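Secreted protein (Streptomyces lividans, PDB 4UNM) is a copper-binding galactose oxidase homologue of the radical copper oxidase family, required for glycan deposition at hyphal tips and for morphogenesis. Local coordinates at residues A[374-379]-A[397-402]. Numbering follows the deposited sequence.
Sequences EKYMVI and ADLKAD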
loop_
_atom_site.group_PDB
_atom_site.type_symbol
_atom_site.label_atom_id
_atom_site.label_comp_id
_atom_site.label_asym_id
_atom_site.label_seq_id
_atom_site.Cartn_x
_atom_site.Cartn_y
_atom_site.Cartn_z
ATOM N N GLU A 374 -11.609 14.253 -9.093
ATOM C CA GLU A 374 -10.908 13.152 -9.755
ATOM C C GLU A 374 -9.483 13.491 -10.176
ATOM O O GLU A 374 -9.052 13.125 -11.262
ATOM C CB GLU A 374 -11.724 12.665 -10.945
ATOM C CG GLU A 374 -13.006 11.993 -10.539
ATOM C CD GLU A 374 -12.911 10.460 -10.601
ATOM O OE1 GLU A 374 -12.087 9.781 -9.847
ATOM O OE2 GLU A 374 -13.687 9.950 -11.424
ATOM N N LYS A 375 -8.736 14.152 -9.297
ATOM C CA LYS A 375 -7.337 14.392 -9.502
ATOM C C LYS A 375 -6.505 13.495 -8.606
ATOM O O LYS A 375 -6.710 13.463 -7.396
ATOM C CB LYS A 375 -6.973 15.831 -9.209
ATOM C CG LYS A 375 -7.489 16.865 -10.194
ATOM C CD LYS A 375 -6.644 18.119 -9.978
ATOM C CE LYS A 375 -7.331 19.368 -10.439
ATOM N NZ LYS A 375 -6.487 20.525 -10.029
ATOM N N TYR A 376 -5.574 12.778 -9.220
ATOM C CA TYR A 376 -4.654 11.838 -8.558
ATOM C C TYR A 376 -3.250 12.334 -8.588
ATOM O O TYR A 376 -2.759 12.810 -9.621
ATOM C CB TYR A 376 -4.742 10.487 -9.267
ATOM C CG TYR A 376 -6.077 9.849 -9.123
ATOM C CD1 TYR A 376 -7.142 10.186 -9.949
ATOM C CD2 TYR A 376 -6.309 8.914 -8.104
ATOM C CE1 TYR A 376 -8.377 9.576 -9.794
ATOM C CE2 TYR A 376 -7.545 8.318 -7.951
ATOM C CZ TYR A 376 -8.584 8.673 -8.765
ATOM O OH TYR A 376 -9.813 8.061 -8.617
ATOM N N MET A 377 -2.555 12.219 -7.469
ATOM C CA MET A 377 -1.186 12.582 -7.397
ATOM C C MET A 377 -0.317 11.377 -7.063
ATOM O O MET A 377 -0.600 10.655 -6.101
ATOM C CB MET A 377 -0.993 13.636 -6.310
ATOM C CG MET A 377 0.466 14.030 -6.117
ATOM S SD MET A 377 0.721 15.467 -5.041
ATOM C CE MET A 377 0.225 14.835 -3.477
ATOM N N VAL A 378 0.736 11.172 -7.857
ATOM C CA VAL A 378 1.763 10.138 -7.629
ATOM C C VAL A 378 3.023 10.779 -7.111
ATOM O O VAL A 378 3.515 11.772 -7.663
ATOM C CB VAL A 378 2.018 9.320 -8.907
ATOM C CG1 VAL A 378 3.154 8.313 -8.720
ATOM C CG2 VAL A 378 0.746 8.625 -9.362
ATOM N N ILE A 379 3.517 10.285 -5.992
ATOM C CA ILE A 379 4.588 10.925 -5.259
ATOM C C ILE A 379 5.816 10.015 -5.103
ATOM O O ILE A 379 5.720 8.900 -4.560
ATOM C CB ILE A 379 4.155 11.314 -3.837
ATOM C CG1 ILE A 379 2.880 12.125 -3.828
ATOM C CG2 ILE A 379 5.272 12.065 -3.110
ATOM C CD1 ILE A 379 2.157 12.017 -2.497
ATOM N N ALA A 397 -2.583 13.673 -12.294
ATOM C CA ALA A 397 -3.562 13.467 -13.362
ATOM C C ALA A 397 -4.950 13.908 -13.002
ATOM O O ALA A 397 -5.554 13.426 -12.018
ATOM C CB ALA A 397 -3.597 12.030 -13.813
ATOM N N ASP A 398 -5.495 14.778 -13.849
ATOM C CA ASP A 398 -6.893 15.170 -13.760
ATOM C C ASP A 398 -7.756 14.341 -14.699
ATOM O O ASP A 398 -7.714 14.538 -15.912
ATOM C CB ASP A 398 -7.005 16.672 -14.066
ATOM C CG ASP A 398 -8.450 17.198 -14.018
ATOM O OD1 ASP A 398 -9.451 16.425 -13.994
ATOM O OD2 ASP A 398 -8.551 18.440 -14.016
ATOM N N LEU A 399 -8.571 13.439 -14.155
ATOM C CA LEU A 399 -9.259 12.487 -14.988
ATOM C C LEU A 399 -10.549 13.068 -15.555
ATOM O O LEU A 399 -11.241 12.378 -16.299
ATOM C CB LEU A 399 -9.584 11.215 -14.236
ATOM C CG LEU A 399 -8.396 10.469 -13.644
ATOM C CD1 LEU A 399 -8.832 9.036 -13.340
ATOM C CD2 LEU A 399 -7.165 10.524 -14.553
ATOM N N LYS A 400 -10.905 14.286 -15.166
ATOM C CA LYS A 400 -12.080 14.954 -15.769
ATOM C C LYS A 400 -11.696 15.788 -16.998
ATOM O O LYS A 400 -12.578 16.286 -17.703
ATOM C CB LYS A 400 -12.795 15.826 -14.745
ATOM C CG LYS A 400 -13.770 15.038 -13.903
ATOM C CD LYS A 400 -14.433 15.921 -12.863
ATOM C CE LYS A 400 -15.642 15.228 -12.264
ATOM N NZ LYS A 400 -16.310 16.168 -11.326
ATOM N N ALA A 401 -10.392 15.952 -17.241
ATOM C CA ALA A 401 -9.912 16.663 -18.427
ATOM C C ALA A 401 -10.338 15.981 -19.723
ATOM O O ALA A 401 -10.541 14.763 -19.771
ATOM C CB ALA A 401 -8.407 16.818 -18.374
ATOM N N ASP A 402 -10.514 16.794 -20.769
ATOM C CA ASP A 402 -10.756 16.296 -22.129
ATOM C C ASP A 402 -9.782 15.193 -22.558
ATOM O O ASP A 402 -10.213 14.090 -22.932
ATOM C CB ASP A 402 -10.710 17.459 -23.141
ATOM C CG ASP A 402 -12.085 18.030 -23.446
ATOM O OD1 ASP A 402 -13.056 17.660 -22.761
ATOM O OD2 ASP A 402 -12.194 18.851 -24.383
#
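The side chains of Tyr376 and Leu399 cross at about a right angle. The leucine branch CD1 approaches the ring obliquely and lies 3.6 Å from Tyr376 CE1. Tyr376 has CG beside its backbone N (chi1 -65°), which carries the ring back along its own strand toward Glu374. There Tyr376 OH donates to Glu374 OE1 at 3.1 Å, nearly along the C-O axis. Glu374 is bent at chi2 (-101°), and its OE2 accepts from the backbone N of Gln316. On the face of Lys375 and Asp398, the lysine chain crosses the aspartate obliquely, and Lys375 CG lies 3.9 Å from Asp398 CB. Lys375 NZ stays 5.0 Å from Asp398 OD2. Asp398 OD1 accepts from Lys400 N at 2.8 Å, forming an Asx turn at the start of a type I turn. The backbones pair as inner antiparallel strands of one four-stranded propeller blade. Tyr376 and Ala397 exchange two hydrogen bonds. Leu399 N continues the ladder, with a nearly straight bond to Glu374 O (2.9 Å). Thus, on the side of Tyr376, apolar packing against Leu399 adjoins a carboxylate fixed by two hydrogen bonds, while the charges of Lys375 and Asp398 probably attract each other only loosely.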